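PDB 6M5H: beta-lactamase from Klebsiella pneumoniae, which probably hydrolyses the beta-lactam ring of antibiotics to give substituted beta-amino acids, and so contributes to drug resistance. Local coordinates for residues L72-A77 and F156-T161; G117-G122 and T152-S157; E280-P285 and W318-G323. The protein carries 1 engineered substitution. One frame throughout, in Å; residues are numbered along the deposited sequence.

Contact 1: residues L72-A77 and F156-T161; sequences LSKTFA and FSNIGT. Engineered in segment 156-161: Phe156 (natural residue Tyr).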
loop_
_atom_site.group_PDB
_atom_site.type_symbol
_atom_site.label_atom_id
_atom_site.label_comp_id
_atom_site.label_asym_id
_atom_site.label_seq_id
_atom_site.Cartn_x
_atom_site.Cartn_y
_atom_site.Cartn_z
ATOM N N LEU A 72 0.401 2.737 -0.807
ATOM C CA LEU A 72 0.693 1.685 0.164
ATOM C C LEU A 72 -0.282 1.728 1.324
ATOM O O LEU A 72 -0.577 0.688 1.941
ATOM C CB LEU A 72 2.130 1.763 0.688
ATOM C CG LEU A 72 3.250 1.440 -0.300
ATOM C CD1 LEU A 72 4.586 1.368 0.440
ATOM C CD2 LEU A 72 2.971 0.235 -1.054
ATOM N N SER A 73 -0.824 2.922 1.595
ATOM C CA SER A 73 -1.822 3.102 2.645
ATOM C C SER A 73 -3.013 2.183 2.447
ATOM O O SER A 73 -3.664 1.786 3.419
ATOM C CB SER A 73 -2.314 4.547 2.639
ATOM O OG SER A 73 -1.230 5.442 2.780
ATOM N N LYS A 74 -3.339 1.869 1.193
ATOM C CA LYS A 74 -4.507 1.050 0.907
ATOM C C LYS A 74 -4.348 -0.354 1.440
ATOM O O LYS A 74 -5.345 -1.015 1.741
ATOM C CB LYS A 74 -4.745 1.000 -0.599
ATOM C CG LYS A 74 -4.924 2.382 -1.231
ATOM C CD LYS A 74 -5.298 2.276 -2.698
ATOM C CE LYS A 74 -5.888 3.571 -3.264
ATOM N NZ LYS A 74 -4.946 4.720 -3.150
ATOM N N THR A 75 -3.124 -0.862 1.512
ATOM C CA THR A 75 -2.926 -2.219 2.025
ATOM C C THR A 75 -3.251 -2.294 3.511
ATOM O O THR A 75 -3.655 -3.351 3.995
ATOM C CB THR A 75 -1.513 -2.732 1.762
ATOM O OG1 THR A 75 -0.566 -2.032 2.586
ATOM C CG2 THR A 75 -1.137 -2.605 0.294
ATOM N N PHE A 76 -3.145 -1.170 4.235
ATOM C CA PHE A 76 -3.559 -1.143 5.634
ATOM C C PHE A 76 -5.080 -1.172 5.744
ATOM O O PHE A 76 -5.627 -1.812 6.657
ATOM C CB PHE A 76 -2.953 0.061 6.358
ATOM C CG PHE A 76 -1.456 0.022 6.382
ATOM C CD1 PHE A 76 -0.792 -0.679 7.370
ATOM C CD2 PHE A 76 -0.718 0.606 5.383
ATOM C CE1 PHE A 76 0.603 -0.764 7.369
ATOM C CE2 PHE A 76 0.663 0.522 5.372
ATOM C CZ PHE A 76 1.299 -0.174 6.344
ATOM N N ALA A 77 -5.777 -0.469 4.844
ATOM C CA ALA A 77 -7.232 -0.557 4.829
ATOM C C ALA A 77 -7.666 -1.997 4.579
ATOM O O ALA A 77 -8.601 -2.490 5.219
ATOM C CB ALA A 77 -7.815 0.378 3.770
ATOM N N PHE A 156 -8.722 1.054 -10.535
ATOM C CA PHE A 156 -8.075 1.377 -9.270
ATOM C C PHE A 156 -8.748 2.627 -8.690
ATOM O O PHE A 156 -8.965 3.609 -9.402
ATOM C CB PHE A 156 -6.604 1.660 -9.571
ATOM C CG PHE A 156 -5.765 1.898 -8.361
ATOM C CD1 PHE A 156 -5.452 0.862 -7.502
ATOM C CD2 PHE A 156 -5.299 3.158 -8.085
ATOM C CE1 PHE A 156 -4.650 1.086 -6.392
ATOM C CE2 PHE A 156 -4.485 3.396 -6.996
ATOM C CZ PHE A 156 -4.190 2.355 -6.145
ATOM N N SER A 157 -9.126 2.594 -7.408
ATOM C CA SER A 157 -10.006 3.634 -6.876
ATOM C C SER A 157 -9.667 4.063 -5.457
ATOM O O SER A 157 -9.688 3.249 -4.527
ATOM C CB SER A 157 -11.460 3.163 -6.934
ATOM O OG SER A 157 -12.316 4.148 -6.394
ATOM N N ASN A 158 -9.437 5.368 -5.270
ATOM C CA ASN A 158 -9.339 5.882 -3.913
ATOM C C ASN A 158 -10.681 5.854 -3.205
ATOM O O ASN A 158 -10.746 5.644 -1.986
ATOM C CB ASN A 158 -8.829 7.314 -3.918
ATOM C CG ASN A 158 -7.393 7.408 -4.274
ATOM O OD1 ASN A 158 -6.688 6.401 -4.324
ATOM N ND2 ASN A 158 -6.919 8.622 -4.479
ATOM N N ILE A 159 -11.762 6.086 -3.947
ATOM C CA ILE A 159 -13.086 6.126 -3.335
ATOM C C ILE A 159 -13.456 4.748 -2.811
ATOM O O ILE A 159 -13.918 4.597 -1.679
ATOM C CB ILE A 159 -14.158 6.653 -4.313
ATOM C CG1 ILE A 159 -13.726 7.974 -4.946
ATOM C CG2 ILE A 159 -15.452 6.859 -3.541
ATOM C CD1 ILE A 159 -14.717 8.497 -6.003
ATOM N N GLY A 160 -13.287 3.727 -3.643
ATOM C CA GLY A 160 -13.594 2.380 -3.198
ATOM C C GLY A 160 -12.750 1.974 -2.002
ATOM O O GLY A 160 -13.252 1.390 -1.035
ATOM N N THR A 161 -11.459 2.327 -2.013
ATOM C CA THR A 161 -10.620 1.997 -0.852
ATOM C C THR A 161 -11.134 2.720 0.382
ATOM O O THR A 161 -11.148 2.163 1.489
ATOM C CB THR A 161 -9.161 2.414 -1.085
ATOM O OG1 THR A 161 -8.704 1.873 -2.332
ATOM C CG2 THR A 161 -8.313 1.856 0.015
#

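Contact 2: residues G117-G122 and T152-S157; sequences GTHTSG and THRVFS. Engineered in segment 152-157: Phe156 (natural residue Tyr).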
loop_
_atom_site.group_PDB
_atom_site.type_symbol
_atom_site.label_atom_id
_atom_site.label_comp_id
_atom_site.label_asym_id
_atom_site.label_seq_id
_atom_site.Cartn_x
_atom_site.Cartn_y
_atom_site.Cartn_z
ATOM N N GLY A 117 -12.859 -3.673 -2.105
ATOM C CA GLY A 117 -11.535 -4.150 -1.692
ATOM C C GLY A 117 -10.639 -4.637 -2.811
ATOM O O GLY A 117 -9.467 -4.927 -2.555
ATOM N N THR A 118 -11.157 -4.733 -4.039
ATOM C CA THR A 118 -10.447 -5.289 -5.182
ATOM C C THR A 118 -10.489 -4.359 -6.384
ATOM O O THR A 118 -10.116 -4.767 -7.490
ATOM C CB THR A 118 -10.994 -6.663 -5.577
ATOM O OG1 THR A 118 -12.394 -6.531 -5.862
ATOM C CG2 THR A 118 -10.776 -7.703 -4.489
ATOM N N HIS A 119 -10.980 -3.142 -6.211
ATOM C CA HIS A 119 -11.059 -2.164 -7.290
ATOM C C HIS A 119 -12.015 -2.601 -8.386
ATOM O O HIS A 119 -11.831 -2.226 -9.551
ATOM C CB HIS A 119 -9.705 -1.805 -7.877
ATOM C CG HIS A 119 -8.742 -1.374 -6.854
ATOM N ND1 HIS A 119 -8.916 -0.270 -6.042
ATOM C CD2 HIS A 119 -7.571 -1.941 -6.504
ATOM C CE1 HIS A 119 -7.870 -0.180 -5.237
ATOM N NE2 HIS A 119 -7.051 -1.190 -5.484
ATOM N N THR A 120 -13.050 -3.367 -8.036
ATOM C CA THR A 120 -13.998 -3.847 -9.036
ATOM C C THR A 120 -15.388 -3.267 -8.831
ATOM O O THR A 120 -16.341 -3.745 -9.463
ATOM C CB THR A 120 -14.026 -5.381 -9.090
ATOM O OG1 THR A 120 -14.326 -5.921 -7.811
ATOM C CG2 THR A 120 -12.737 -5.950 -9.627
ATOM N N SER A 121 -15.543 -2.220 -8.012
ATOM C CA SER A 121 -16.856 -1.581 -7.947
ATOM C C SER A 121 -17.154 -0.726 -9.175
ATOM O O SER A 121 -18.326 -0.506 -9.497
ATOM C CB SER A 121 -17.001 -0.705 -6.705
ATOM O OG SER A 121 -16.240 0.501 -6.789
ATOM N N GLY A 122 -16.126 -0.203 -9.840
ATOM C CA GLY A 122 -16.311 0.793 -10.881
ATOM C C GLY A 122 -16.193 2.229 -10.438
ATOM O O GLY A 122 -16.191 3.114 -11.297
ATOM N N THR A 152 -17.208 -6.480 -13.141
ATOM C CA THR A 152 -16.822 -6.785 -14.516
ATOM C C THR A 152 -15.472 -6.215 -14.897
ATOM O O THR A 152 -14.813 -6.764 -15.791
ATOM C CB THR A 152 -17.877 -6.279 -15.523
ATOM O OG1 THR A 152 -18.014 -4.872 -15.422
ATOM C CG2 THR A 152 -19.253 -6.974 -15.345
ATOM N N HIS A 153 -15.086 -5.112 -14.266
ATOM C CA HIS A 153 -13.877 -4.388 -14.638
ATOM C C HIS A 153 -13.133 -3.968 -13.381
ATOM O O HIS A 153 -13.726 -3.836 -12.297
ATOM C CB HIS A 153 -14.237 -3.134 -15.442
ATOM C CG HIS A 153 -14.762 -3.439 -16.812
ATOM N ND1 HIS A 153 -16.050 -3.882 -17.029
ATOM C CD2 HIS A 153 -14.151 -3.429 -18.021
ATOM C CE1 HIS A 153 -16.212 -4.115 -18.323
ATOM N NE2 HIS A 153 -15.086 -3.827 -18.950
ATOM N N ARG A 154 -11.825 -3.776 -13.532
ATOM C CA ARG A 154 -10.981 -3.237 -12.485
ATOM C C ARG A 154 -10.663 -1.787 -12.827
ATOM O O ARG A 154 -10.165 -1.484 -13.923
ATOM C CB ARG A 154 -9.722 -4.068 -12.384
ATOM C CG ARG A 154 -8.762 -3.540 -11.352
ATOM C CD ARG A 154 -7.462 -4.326 -11.360
ATOM N NE ARG A 154 -6.535 -3.908 -10.300
ATOM C CZ ARG A 154 -5.749 -2.840 -10.370
ATOM N NH1 ARG A 154 -5.714 -2.062 -11.452
ATOM N NH2 ARG A 154 -4.939 -2.577 -9.345
ATOM N N VAL A 155 -10.949 -0.907 -11.881
ATOM C CA VAL A 155 -10.627 0.509 -11.938
ATOM C C VAL A 155 -10.028 0.849 -10.582
ATOM O O VAL A 155 -10.744 0.871 -9.575
ATOM C CB VAL A 155 -11.877 1.369 -12.208
ATOM C CG1 VAL A 155 -11.519 2.855 -12.102
ATOM C CG2 VAL A 155 -12.502 1.017 -13.570
ATOM N N PHE A 156 -8.722 1.054 -10.535
ATOM C CA PHE A 156 -8.075 1.377 -9.270
ATOM C C PHE A 156 -8.748 2.627 -8.690
ATOM O O PHE A 156 -8.965 3.609 -9.402
ATOM C CB PHE A 156 -6.604 1.660 -9.571
ATOM C CG PHE A 156 -5.765 1.898 -8.361
ATOM C CD1 PHE A 156 -5.452 0.862 -7.502
ATOM C CD2 PHE A 156 -5.299 3.158 -8.085
ATOM C CE1 PHE A 156 -4.650 1.086 -6.392
ATOM C CE2 PHE A 156 -4.485 3.396 -6.996
ATOM C CZ PHE A 156 -4.190 2.355 -6.145
ATOM N N SER A 157 -9.126 2.594 -7.408
ATOM C CA SER A 157 -10.006 3.634 -6.876
ATOM C C SER A 157 -9.667 4.063 -5.457
ATOM O O SER A 157 -9.688 3.249 -4.527
ATOM C CB SER A 157 -11.460 3.163 -6.934
ATOM O OG SER A 157 -12.316 4.148 -6.394
HETATM O O HOH W 1 -16.608 -3.554 -12.489
HETATM O O HOH W 2 -13.399 0.878 -9.017
#

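Contact 3: residues E280-P285 and W318-G323; sequences EQLPYP and WINKTG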
loop_
_atom_site.group_PDB
_atom_site.type_symbol
_atom_site.label_atom_id
_atom_site.label_comp_id
_atom_site.label_asym_id
_atom_site.label_seq_id
_atom_site.Cartn_x
_atom_site.Cartn_y
_atom_site.Cartn_z
ATOM N N GLU A 280 -1.478 -6.677 -4.826
ATOM C CA GLU A 280 -1.490 -7.156 -6.205
ATOM C C GLU A 280 -0.352 -8.140 -6.336
ATOM O O GLU A 280 0.703 -7.942 -5.736
ATOM C CB GLU A 280 -1.267 -6.002 -7.176
ATOM C CG GLU A 280 -2.357 -4.931 -7.018
ATOM C CD GLU A 280 -1.986 -3.602 -7.634
ATOM O OE1 GLU A 280 -0.944 -3.477 -8.316
ATOM O OE2 GLU A 280 -2.747 -2.635 -7.432
ATOM N N GLN A 281 -0.539 -9.187 -7.123
ATOM C CA GLN A 281 0.504 -10.188 -7.240
ATOM C C GLN A 281 0.627 -10.706 -8.669
ATOM O O GLN A 281 -0.302 -10.645 -9.481
ATOM C CB GLN A 281 0.291 -11.324 -6.252
ATOM C CG GLN A 281 -0.854 -12.278 -6.595
ATOM C CD GLN A 281 -1.168 -13.252 -5.477
ATOM O OE1 GLN A 281 -0.985 -12.953 -4.306
ATOM N NE2 GLN A 281 -1.644 -14.439 -5.843
ATOM N N LEU A 282 1.808 -11.237 -8.955
ATOM C CA LEU A 282 2.146 -11.868 -10.207
ATOM C C LEU A 282 2.749 -13.226 -9.902
ATOM O O LEU A 282 3.361 -13.411 -8.845
ATOM C CB LEU A 282 3.165 -11.015 -10.961
ATOM C CG LEU A 282 2.546 -9.685 -11.412
ATOM C CD1 LEU A 282 2.701 -8.560 -10.426
ATOM C CD2 LEU A 282 3.111 -9.338 -12.755
ATOM N N PRO A 283 2.652 -14.180 -10.817
ATOM C CA PRO A 283 3.326 -15.468 -10.590
ATOM C C PRO A 283 4.828 -15.256 -10.513
ATOM O O PRO A 283 5.392 -14.415 -11.218
ATOM C CB PRO A 283 2.940 -16.283 -11.825
ATOM C CG PRO A 283 2.784 -15.233 -12.902
ATOM C CD PRO A 283 2.220 -14.007 -12.220
ATOM N N TYR A 284 5.482 -16.033 -9.641
ATOM C CA TYR A 284 6.931 -15.982 -9.491
ATOM C C TYR A 284 7.514 -17.333 -9.942
ATOM O O TYR A 284 6.988 -18.362 -9.539
ATOM C CB TYR A 284 7.264 -15.729 -8.035
ATOM C CG TYR A 284 8.724 -15.816 -7.756
ATOM C CD1 TYR A 284 9.320 -17.038 -7.457
ATOM C CD2 TYR A 284 9.526 -14.692 -7.815
ATOM C CE1 TYR A 284 10.661 -17.132 -7.228
ATOM C CE2 TYR A 284 10.885 -14.776 -7.578
ATOM C CZ TYR A 284 11.426 -15.996 -7.275
ATOM O OH TYR A 284 12.780 -16.121 -7.031
ATOM N N PRO A 285 8.606 -17.339 -10.733
ATOM C CA PRO A 285 9.379 -16.196 -11.212
ATOM C C PRO A 285 8.548 -15.382 -12.199
ATOM O O PRO A 285 7.674 -15.891 -12.863
ATOM C CB PRO A 285 10.571 -16.853 -11.917
ATOM C CG PRO A 285 10.029 -18.206 -12.321
ATOM C CD PRO A 285 9.245 -18.609 -11.129
ATOM N N TRP A 318 4.977 -12.968 -6.595
ATOM C CA TRP A 318 5.589 -11.676 -6.343
ATOM C C TRP A 318 4.453 -10.746 -5.941
ATOM O O TRP A 318 3.577 -10.453 -6.750
ATOM C CB TRP A 318 6.218 -11.188 -7.640
ATOM C CG TRP A 318 6.821 -9.790 -7.601
ATOM C CD1 TRP A 318 6.153 -8.601 -7.623
ATOM C CD2 TRP A 318 8.213 -9.459 -7.597
ATOM N NE1 TRP A 318 7.041 -7.562 -7.608
ATOM C CE2 TRP A 318 8.314 -8.062 -7.591
ATOM C CE3 TRP A 318 9.381 -10.211 -7.580
ATOM C CZ2 TRP A 318 9.535 -7.405 -7.582
ATOM C CZ3 TRP A 318 10.586 -9.554 -7.587
ATOM C CH2 TRP A 318 10.652 -8.173 -7.572
ATOM N N ILE A 319 4.415 -10.360 -4.671
ATOM C CA ILE A 319 3.356 -9.507 -4.133
ATOM C C ILE A 319 3.886 -8.091 -4.037
ATOM O O ILE A 319 5.006 -7.887 -3.555
ATOM C CB ILE A 319 2.892 -10.013 -2.753
ATOM C CG1 ILE A 319 2.456 -11.481 -2.822
ATOM C CG2 ILE A 319 1.761 -9.129 -2.223
ATOM C CD1 ILE A 319 1.980 -12.086 -1.511
ATOM N N ASN A 320 3.122 -7.101 -4.507
ATOM C CA ASN A 320 3.681 -5.759 -4.564
ATOM C C ASN A 320 2.607 -4.692 -4.511
ATOM O O ASN A 320 1.424 -4.956 -4.731
ATOM C CB ASN A 320 4.612 -5.553 -5.779
ATOM C CG ASN A 320 3.929 -5.569 -7.126
ATOM O OD1 ASN A 320 2.696 -5.801 -7.284
ATOM N ND2 ASN A 320 4.701 -5.309 -8.124
ATOM N N LYS A 321 3.051 -3.480 -4.200
ATOM C CA LYS A 321 2.204 -2.301 -4.352
ATOM C C LYS A 321 3.087 -1.075 -4.498
ATOM O O LYS A 321 4.066 -0.917 -3.762
ATOM C CB LYS A 321 1.284 -2.137 -3.144
ATOM C CG LYS A 321 0.206 -1.070 -3.358
ATOM C CD LYS A 321 -0.824 -1.480 -4.449
ATOM C CE LYS A 321 -1.562 -0.290 -5.017
ATOM N NZ LYS A 321 -0.692 0.546 -5.867
ATOM N N THR A 322 2.743 -0.220 -5.458
ATOM C CA THR A 322 3.319 1.106 -5.581
ATOM C C THR A 322 2.485 2.112 -4.785
ATOM O O THR A 322 1.297 1.914 -4.520
ATOM C CB THR A 322 3.300 1.555 -7.056
ATOM O OG1 THR A 322 1.941 1.504 -7.518
ATOM C CG2 THR A 322 4.129 0.664 -7.969
ATOM N N GLY A 323 3.103 3.226 -4.446
ATOM C CA GLY A 323 2.359 4.342 -3.885
ATOM C C GLY A 323 3.074 5.641 -4.150
ATOM O O GLY A 323 4.305 5.690 -4.165
HETATM O O HOH W 3 0.928 -1.491 -7.533
#

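Contact 1: residues L72-A77 and F156-T161
Lys74 starts with CG anti to its carbonyl carbon, runs extended, and bends only at its last torsion (chi4 59°), which brings NZ to Asn158 OD1. Phe156, engineered in place of tyrosine, comes from the opposite direction with CG anti to the backbone N (chi1 -175°), and its CZ ends 3.6 Å from Lys74 CE in an oblique approach. The long aliphatic part of the lysine thus packs on carbon while its nitrogen finds polar partners. NZ donates to Asn158 OD1 over 2.7 Å, arriving 30° out of the amide carbonyl plane, and it is also hydrogen-bonded to Ser71 OG and Ala227 O. Thr161 crosses the lysine chain at about a right angle: its methyl CG2 lies 3.6 Å from Lys74 CG, and its hydroxyl rests beside CD and CE. That hydroxyl is already committed, since OG1 donates to Ser157 O at 2.8 Å, within the first turn of helix 158-171. One turn past Lys74, Ala77 CB meets the same methyl at 4.1 Å, a small side chain that suits two helices packed close together. Lys74 follows Ser71 in an SxxK pattern, and positions 156-158 form the YxN element of this family, its tyrosine replaced here. The bonds to Asn158, Ser71 and Ala227 fix NZ beside the Ser71 hydroxyl, consistent with the proton-transfer role given to the SxxK lysine in this family.

Contact 2: residues G117-G122 and T152-S157
His119 and Phe156 run alongside each other in one direction, their ring planes inclined at 50°. Phe156 CD1 sits over one face of the imidazole, toward its rim, 3.3 Å from His119 NE2. Over the imidazole face, too, Phe156 CA makes a CH-pi contact, 4.0 Å from the ring centroid. A flat histidine suits this place because its face can cover both the backbone and the ring of the neighbouring segment. Its torsion puts it there: CG stands anti to the carbonyl carbon (chi1 -53°), beside the backbone N, and CB rests against Val155 O. The carbonyl of His119 is used as well, accepting from Val155 N at 2.8 Å in a nearly straight bond. The CA-H of Arg154 leans on this same oxygen, and in return Thr120 CA approaches His153 O at 3.3 Å. Thr120 CG2, anti to the carbonyl carbon, packs near that oxygen too, while OG1 is hydrogen-bonded to Asn115 ND2. Such strand-like pairing ties the loop after helix 113-117 to strand 153-154, the outermost strand beside 302-311 in the large antiparallel sheet, just before the chain enters the YxN element. Arg154 runs extended from CG to NE alongside His119, with its guanidinium plane turned 73° from the imidazole and NH2 3.9 Å from His119 CD2. Arginine suits the place because its three nitrogens serve three partners: NE reaches Gln275, NH1 the carbonyl of Met297, and NH2 forms a salt bridge to Glu280. One water accepts from His153 N and also contacts Thr120 O; another donates to Val155 O at 2.7 Å and weakly accepts from Gly122 N. His153 ND1 donates to Thr152 OG1, in the plane of the imidazole.

Contact 3: residues E280-P285 and W318-G323
Strands 280-283 and 318-323 run antiparallel, their axes approaching to 4.7 Å at 147°, with Glu280-Asn320 and Leu282-Trp318 as hydrogen-bonded pairs and Gln281-Ile319 as the non-hydrogen-bonded pair between them. Asn320 N reaches Glu280 O at 2.8 Å, while the return bond from Glu280 N to Asn320 O is weak at 3.4 Å; the Leu282-Trp318 pair is bonded well in both directions. Gln281 and Ile319 run next to each other on one face, with Ile319 CG1 against the glutamine's CB. On the other face Leu282 CD1 touches Trp318 CD1 at 4.4 Å, and Leu291 of helix 288-294 covers both, so large apolar groups are at home there. The indole NE1 is hydrogen-bonded to Tyr331 OH on strand 328-335. Beyond the strand end, Tyr284 meets Trp318 edge against edge, CD2 to CE3 at 4.5 Å. Glu280 lies across Lys321, its OE2 resting 3.6 Å from the lysine CE. The charged atoms are farther apart, OE2 to NZ 4.1 Å, too long for a salt bridge; the carboxylate's salt-bridge partner is Arg154. Lys321 is bent twice (chi2 67°, chi4 71°), and this curl brings NZ back to Thr322 O at 2.8 Å. A water bridges Glu280 OE1, Lys321 NZ and Thr322 N, and so links acid and lysine without a direct bond between them. Lys321, Thr322 and Gly323 form the KTG motif, on a strand lining the active site next to the SxxK helix, as in serine beta-lactamases and penicillin-binding proteins.

All three contacts are largely buried; contact 1 lies about 7 Å from the centre of the chain, contact 3 about 11 Å and contact 2 about 16 Å (centre to centre). Contacts 1 and 2 share Phe156 and Ser157, with centres about 11 Å apart, and run on from strand 153-154 into helix 158-171. Contact 1 joins helix to helix mainly through Lys74, with small apolar packing beside it, contact 2 a loop to an edge strand through an aromatic pair and one direct bond, and contact 3 two strands by regular backbone bonding. The Arg154-Glu280 charge pair connects contacts 2 and 3. At Phe156 and Lys321, the elements of all three converge beside Ser71.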